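Local coordinates for protein HTP-2 (Caenorhabditis elegans, PDB 4TZM) that binds a closure-motif peptide of HTP-3 through its HORMA domain and probably helps assemble the meiotic chromosome axis, at residues 111-116 with 192-197; 121-126 with 184-189. One frame throughout, in Å; residues are numbered along the deposited sequence.

Contact 1. Residues 111-116 with 192-197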
loop_
_atom_site.group_PDB
_atom_site.type_symbol
_atom_site.label_atom_id
_atom_site.label_comp_id
_atom_site.label_asym_id
_atom_site.label_seq_id
_atom_site.Cartn_x
_atom_site.Cartn_y
_atom_site.Cartn_z
ATOM N N VAL A 111 10.733 2.404 -4.003
ATOM C CA VAL A 111 11.660 3.447 -4.422
ATOM C C VAL A 111 12.504 3.030 -5.623
ATOM O O VAL A 111 13.190 2.009 -5.585
ATOM C CB VAL A 111 12.590 3.840 -3.258
ATOM C CG1 VAL A 111 13.682 4.782 -3.735
ATOM C CG2 VAL A 111 11.786 4.467 -2.129
ATOM N N VAL A 112 12.451 3.827 -6.686
ATOM C CA VAL A 112 13.220 3.536 -7.890
ATOM C C VAL A 112 14.362 4.534 -8.075
ATOM O O VAL A 112 14.153 5.746 -8.070
ATOM C CB VAL A 112 12.328 3.546 -9.142
ATOM C CG1 VAL A 112 13.135 3.149 -10.368
ATOM C CG2 VAL A 112 11.147 2.606 -8.952
ATOM N N THR A 113 15.573 4.007 -8.225
ATOM C CA THR A 113 16.764 4.825 -8.434
ATOM C C THR A 113 17.537 4.331 -9.651
ATOM O O THR A 113 17.406 3.171 -10.037
ATOM C CB THR A 113 17.701 4.799 -7.211
ATOM O OG1 THR A 113 18.087 3.446 -6.929
ATOM C CG2 THR A 113 17.016 5.392 -5.990
ATOM N N GLU A 114 18.346 5.200 -10.247
ATOM C CA GLU A 114 19.170 4.801 -11.385
ATOM C C GLU A 114 20.308 3.880 -10.940
ATOM O O GLU A 114 20.591 2.872 -11.586
ATOM C CB GLU A 114 19.725 6.031 -12.111
ATOM C CG GLU A 114 20.448 7.028 -11.219
ATOM C CD GLU A 114 21.090 8.153 -12.008
ATOM O OE1 GLU A 114 21.048 8.106 -13.258
ATOM O OE2 GLU A 114 21.637 9.085 -11.380
ATOM N N HIS A 115 20.945 4.221 -9.825
ATOM C CA HIS A 115 22.041 3.413 -9.302
ATOM C C HIS A 115 21.681 2.794 -7.955
ATOM O O HIS A 115 21.013 3.418 -7.129
ATOM C CB HIS A 115 23.318 4.251 -9.176
ATOM C CG HIS A 115 23.730 4.916 -10.453
ATOM N ND1 HIS A 115 23.521 4.347 -11.691
ATOM C CD2 HIS A 115 24.325 6.109 -10.682
ATOM C CE1 HIS A 115 23.977 5.159 -12.628
ATOM N NE2 HIS A 115 24.470 6.235 -12.044
ATOM N N ASP A 116 22.132 1.562 -7.747
ATOM C CA ASP A 116 21.847 0.833 -6.518
ATOM C C ASP A 116 22.453 1.541 -5.309
ATOM O O ASP A 116 23.664 1.750 -5.244
ATOM C CB ASP A 116 22.380 -0.598 -6.618
ATOM C CG ASP A 116 21.733 -1.538 -5.615
ATOM O OD1 ASP A 116 21.273 -1.065 -4.554
ATOM O OD2 ASP A 116 21.686 -2.755 -5.892
ATOM N N GLU A 192 17.755 1.444 -17.375
ATOM C CA GLU A 192 18.497 0.984 -16.210
ATOM C C GLU A 192 17.984 1.633 -14.932
ATOM O O GLU A 192 17.872 2.858 -14.849
ATOM C CB GLU A 192 19.989 1.271 -16.379
ATOM C CG GLU A 192 20.632 0.539 -17.542
ATOM C CD GLU A 192 22.111 0.837 -17.665
ATOM O OE1 GLU A 192 22.569 1.831 -17.063
ATOM O OE2 GLU A 192 22.819 0.072 -18.358
ATOM N N PHE A 193 17.667 0.806 -13.941
ATOM C CA PHE A 193 17.210 1.309 -12.653
ATOM C C PHE A 193 17.322 0.261 -11.551
ATOM O O PHE A 193 17.432 -0.935 -11.823
ATOM C CB PHE A 193 15.761 1.810 -12.749
ATOM C CG PHE A 193 14.777 0.764 -13.199
ATOM C CD1 PHE A 193 14.240 -0.146 -12.297
ATOM C CD2 PHE A 193 14.373 0.704 -14.522
ATOM C CE1 PHE A 193 13.331 -1.105 -12.713
ATOM C CE2 PHE A 193 13.463 -0.250 -14.945
ATOM C CZ PHE A 193 12.942 -1.155 -14.041
ATOM N N THR A 194 17.297 0.731 -10.308
ATOM C CA THR A 194 17.241 -0.136 -9.137
ATOM C C THR A 194 15.941 0.112 -8.380
ATOM O O THR A 194 15.666 1.239 -7.970
ATOM C CB THR A 194 18.430 0.102 -8.189
ATOM O OG1 THR A 194 19.652 -0.220 -8.862
ATOM C CG2 THR A 194 18.301 -0.762 -6.946
ATOM N N ALA A 195 15.138 -0.933 -8.205
ATOM C CA ALA A 195 13.895 -0.808 -7.450
ATOM C C ALA A 195 14.087 -1.310 -6.022
ATOM O O ALA A 195 14.693 -2.357 -5.802
ATOM C CB ALA A 195 12.769 -1.563 -8.139
ATOM N N ASN A 196 13.550 -0.562 -5.062
ATOM C CA ASN A 196 13.788 -0.815 -3.646
ATOM C C ASN A 196 12.527 -0.622 -2.801
ATOM O O ASN A 196 11.670 0.200 -3.130
ATOM C CB ASN A 196 14.896 0.111 -3.142
ATOM C CG ASN A 196 15.759 -0.530 -2.084
ATOM O OD1 ASN A 196 16.350 0.157 -1.252
ATOM N ND2 ASN A 196 15.840 -1.853 -2.108
ATOM N N PHE A 197 12.411 -1.394 -1.726
ATOM C CA PHE A 197 11.380 -1.172 -0.719
ATOM C C PHE A 197 12.011 -0.577 0.532
ATOM O O PHE A 197 12.899 -1.178 1.133
ATOM C CB PHE A 197 10.654 -2.472 -0.375
ATOM C CG PHE A 197 9.572 -2.836 -1.347
ATOM C CD1 PHE A 197 8.380 -2.132 -1.369
ATOM C CD2 PHE A 197 9.742 -3.886 -2.235
ATOM C CE1 PHE A 197 7.377 -2.464 -2.260
ATOM C CE2 PHE A 197 8.742 -4.222 -3.130
ATOM C CZ PHE A 197 7.559 -3.510 -3.142
#
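Val111 to Thr113 run antiparallel to Phe193 to Phe197 as neighbouring strands, with axes approaching to 4.6 Å and N-to-C directions 159° from each other. Val111 with Asn196 and Thr113 with Thr194 are hydrogen-bonded pairs. Val112 with Ala195, between them, is a non-hydrogen-bonded pair. The bond from Thr113 N to Thr194 O, 2.8 Å long, is nearly straight. Thr194 N returns a bond to Thr113 O, whose modelled length is too short to be taken at face value.

Val112 and Phe193 meet on the face of Ala195. The Val112 CG1 methyl rests 3.8 Å from Phe193 CB and slants across the near end of the ring. This is the main sheet of the HORMA domain. The bound peptide, the HTP-3 closure motif, pairs as an antiparallel strand with Phe193, Thr194 and Ala195, so the sheet continues into it.

Thr194 points to the opposite face, beside the turn after Thr113. Its CG2 lies anti to the backbone N (chi1 -63° for OG1), which brings this methyl to 3.8 Å from Asp116 CG. The two side chains cross at about a right angle. Thr113 OG1 passes 3.6 Å from Thr194 CB and donates to His115 O at 2.9 Å, from well above that carbonyl plane. This bond ties the start of the turn to its far side. On the same face, Asn196 OD1 is taken by Arg198 NE.

Contact 2. Residues 121-126 with 184-189; sequences AIEVFS and KVLEPL
Glu123 and Phe125 meet Leu186 and Leu189 in a side-chain contact without hydrogen bonds across it. It joins the start of strand 123-133 to the chain leaving helix 164-185. The backbones stay well apart, with Glu123 and Leu189 the nearest pair at 8.7 Å between CA atoms.

The Glu123 carboxylate is the centre of the contact, gripped between two methyls. Leu189 CD2 lies over one face, 3.7 Å from Glu123 OE2 and almost as near OE1. Leu186 CD1 comes from the other side, 3.9 Å from Glu123 OE1. With CG anti to the backbone N (chi1 -178°) and the next bond extended, Glu123 stretches straight out from its strand to this place. Its charge is met by Arg57, which forms a salt bridge with OE1, and Ser248 OG bonds the same oxygen. The arginine probably helps keep the buried group ionised. With an alanine here, Arg57 would probably lose its acidic mate, and a gap is likely to open between the two leucine methyls.

Leu186 CD1 also touches Phe125 CZ at 4.0 Å, at the ring edge and near its plane. Glu123 OE2 lies in the plane of that ring, off another part of its edge. Ile122 CD1 adds a looser contact with Leu189 CD2 at 4.4 Å. Where the strand begins, Ile122 and Glu123 share Val112 of strand 105-113 as their partner, which makes a classic beta bulge. Phe125 also touches Leu181 and Cys182 of helix 164-185 and Cys246 of strand 240-248.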
loop_
_atom_site.group_PDB
_atom_site.type_symbol
_atom_site.label_atom_id
_atom_site.label_comp_id
_atom_site.label_asym_id
_atom_site.label_seq_id
_atom_site.Cartn_x
_atom_site.Cartn_y
_atom_site.Cartn_z
ATOM N N ALA A 121 15.689 9.386 -5.314
ATOM C CA ALA A 121 14.949 8.529 -6.232
ATOM C C ALA A 121 14.507 9.266 -7.490
ATOM O O ALA A 121 14.479 10.496 -7.531
ATOM C CB ALA A 121 13.745 7.932 -5.530
ATOM N N ILE A 122 14.166 8.493 -8.517
ATOM C CA ILE A 122 13.631 9.039 -9.755
ATOM C C ILE A 122 12.134 8.745 -9.835
ATOM O O ILE A 122 11.419 9.320 -10.657
ATOM C CB ILE A 122 14.350 8.463 -10.993
ATOM C CG1 ILE A 122 13.998 6.985 -11.189
ATOM C CG2 ILE A 122 15.858 8.643 -10.866
ATOM C CD1 ILE A 122 14.319 6.461 -12.580
ATOM N N GLU A 123 11.671 7.848 -8.966
ATOM C CA GLU A 123 10.252 7.508 -8.870
ATOM C C GLU A 123 9.934 6.866 -7.518
ATOM O O GLU A 123 10.660 5.984 -7.059
ATOM C CB GLU A 123 9.846 6.569 -10.007
ATOM C CG GLU A 123 8.372 6.198 -10.019
ATOM C CD GLU A 123 7.932 5.602 -11.344
ATOM O OE1 GLU A 123 7.759 6.365 -12.321
ATOM O OE2 GLU A 123 7.759 4.368 -11.408
ATOM N N VAL A 124 8.853 7.313 -6.882
ATOM C CA VAL A 124 8.446 6.777 -5.584
ATOM C C VAL A 124 6.944 6.522 -5.502
ATOM O O VAL A 124 6.139 7.396 -5.818
ATOM C CB VAL A 124 8.833 7.727 -4.426
ATOM C CG1 VAL A 124 8.236 7.241 -3.114
ATOM C CG2 VAL A 124 10.340 7.850 -4.307
ATOM N N PHE A 125 6.573 5.319 -5.078
ATOM C CA PHE A 125 5.193 5.027 -4.714
ATOM C C PHE A 125 5.111 4.809 -3.208
ATOM O O PHE A 125 5.623 3.813 -2.693
ATOM C CB PHE A 125 4.675 3.804 -5.470
ATOM C CG PHE A 125 4.317 4.088 -6.898
ATOM C CD1 PHE A 125 5.290 4.078 -7.887
ATOM C CD2 PHE A 125 3.007 4.370 -7.255
ATOM C CE1 PHE A 125 4.962 4.343 -9.208
ATOM C CE2 PHE A 125 2.670 4.636 -8.573
ATOM C CZ PHE A 125 3.649 4.621 -9.552
ATOM N N SER A 126 4.476 5.742 -2.505
ATOM C CA SER A 126 4.482 5.728 -1.045
ATOM C C SER A 126 3.103 5.473 -0.447
ATOM O O SER A 126 2.089 5.956 -0.956
ATOM C CB SER A 126 5.037 7.048 -0.507
ATOM O OG SER A 126 4.242 8.143 -0.921
ATOM N N LYS A 184 -1.415 5.301 -18.797
ATOM C CA LYS A 184 -1.797 6.437 -19.645
ATOM C C LYS A 184 -1.148 7.773 -19.264
ATOM O O LYS A 184 -1.221 8.728 -20.031
ATOM C CB LYS A 184 -3.321 6.608 -19.631
ATOM C CG LYS A 184 -4.106 5.359 -19.991
ATOM C CD LYS A 184 -4.012 5.042 -21.471
ATOM C CE LYS A 184 -4.924 3.884 -21.843
ATOM N NZ LYS A 184 -5.069 3.740 -23.319
ATOM N N VAL A 185 -0.523 7.849 -18.092
ATOM C CA VAL A 185 0.031 9.121 -17.621
ATOM C C VAL A 185 1.556 9.130 -17.531
ATOM O O VAL A 185 2.212 9.999 -18.106
ATOM C CB VAL A 185 -0.533 9.507 -16.236
ATOM C CG1 VAL A 185 0.104 10.802 -15.750
ATOM C CG2 VAL A 185 -2.045 9.642 -16.298
ATOM N N LEU A 186 2.114 8.167 -16.804
ATOM C CA LEU A 186 3.559 8.096 -16.608
ATOM C C LEU A 186 4.296 7.674 -17.876
ATOM O O LEU A 186 3.808 6.846 -18.648
ATOM C CB LEU A 186 3.900 7.128 -15.473
ATOM C CG LEU A 186 3.498 7.548 -14.060
ATOM C CD1 LEU A 186 3.962 6.518 -13.037
ATOM C CD2 LEU A 186 4.057 8.924 -13.738
ATOM N N GLU A 187 5.471 8.261 -18.086
ATOM C CA GLU A 187 6.395 7.788 -19.108
ATOM C C GLU A 187 6.958 6.440 -18.671
ATOM O O GLU A 187 6.950 6.125 -17.478
ATOM C CB GLU A 187 7.534 8.787 -19.327
ATOM C CG GLU A 187 7.408 9.650 -20.574
ATOM C CD GLU A 187 8.712 10.348 -20.917
ATOM O OE1 GLU A 187 9.682 10.206 -20.141
ATOM O OE2 GLU A 187 8.771 11.031 -21.961
ATOM N N PRO A 188 7.440 5.631 -19.631
ATOM C CA PRO A 188 8.109 4.377 -19.265
ATOM C C PRO A 188 9.361 4.631 -18.432
ATOM O O PRO A 188 10.000 5.669 -18.607
ATOM C CB PRO A 188 8.478 3.762 -20.618
ATOM C CG PRO A 188 7.518 4.396 -21.609
ATOM C CD PRO A 188 7.290 5.785 -21.091
ATOM N N LEU A 189 9.702 3.702 -17.542
ATOM C CA LEU A 189 10.930 3.807 -16.764
ATOM C C LEU A 189 12.143 3.683 -17.682
ATOM O O LEU A 189 12.066 3.037 -18.730
ATOM C CB LEU A 189 10.973 2.734 -15.670
ATOM C CG LEU A 189 10.145 3.008 -14.412
ATOM C CD1 LEU A 189 10.190 1.821 -13.460
ATOM C CD2 LEU A 189 10.640 4.268 -13.722
#

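Both contacts are largely buried and reach the same sheet, with centres about 11 Å apart. Contact 1 joins two of its strands directly; contact 2 fastens the segment after helix 164-185 to a third strand. Strand 105-113 is the bridge between them. Val112 N and O probably bond Glu123 O and Ile122 N. Contact 1 is held by backbone bonds; its outer strand, 193-201, pairs with the bound peptide, and Asp116 of the exposed turn packs against it. Contact 2 relies on methyls, a ring edge and a carboxylate paired with Arg57. The short connection from 186 to 192 leads from one to the other.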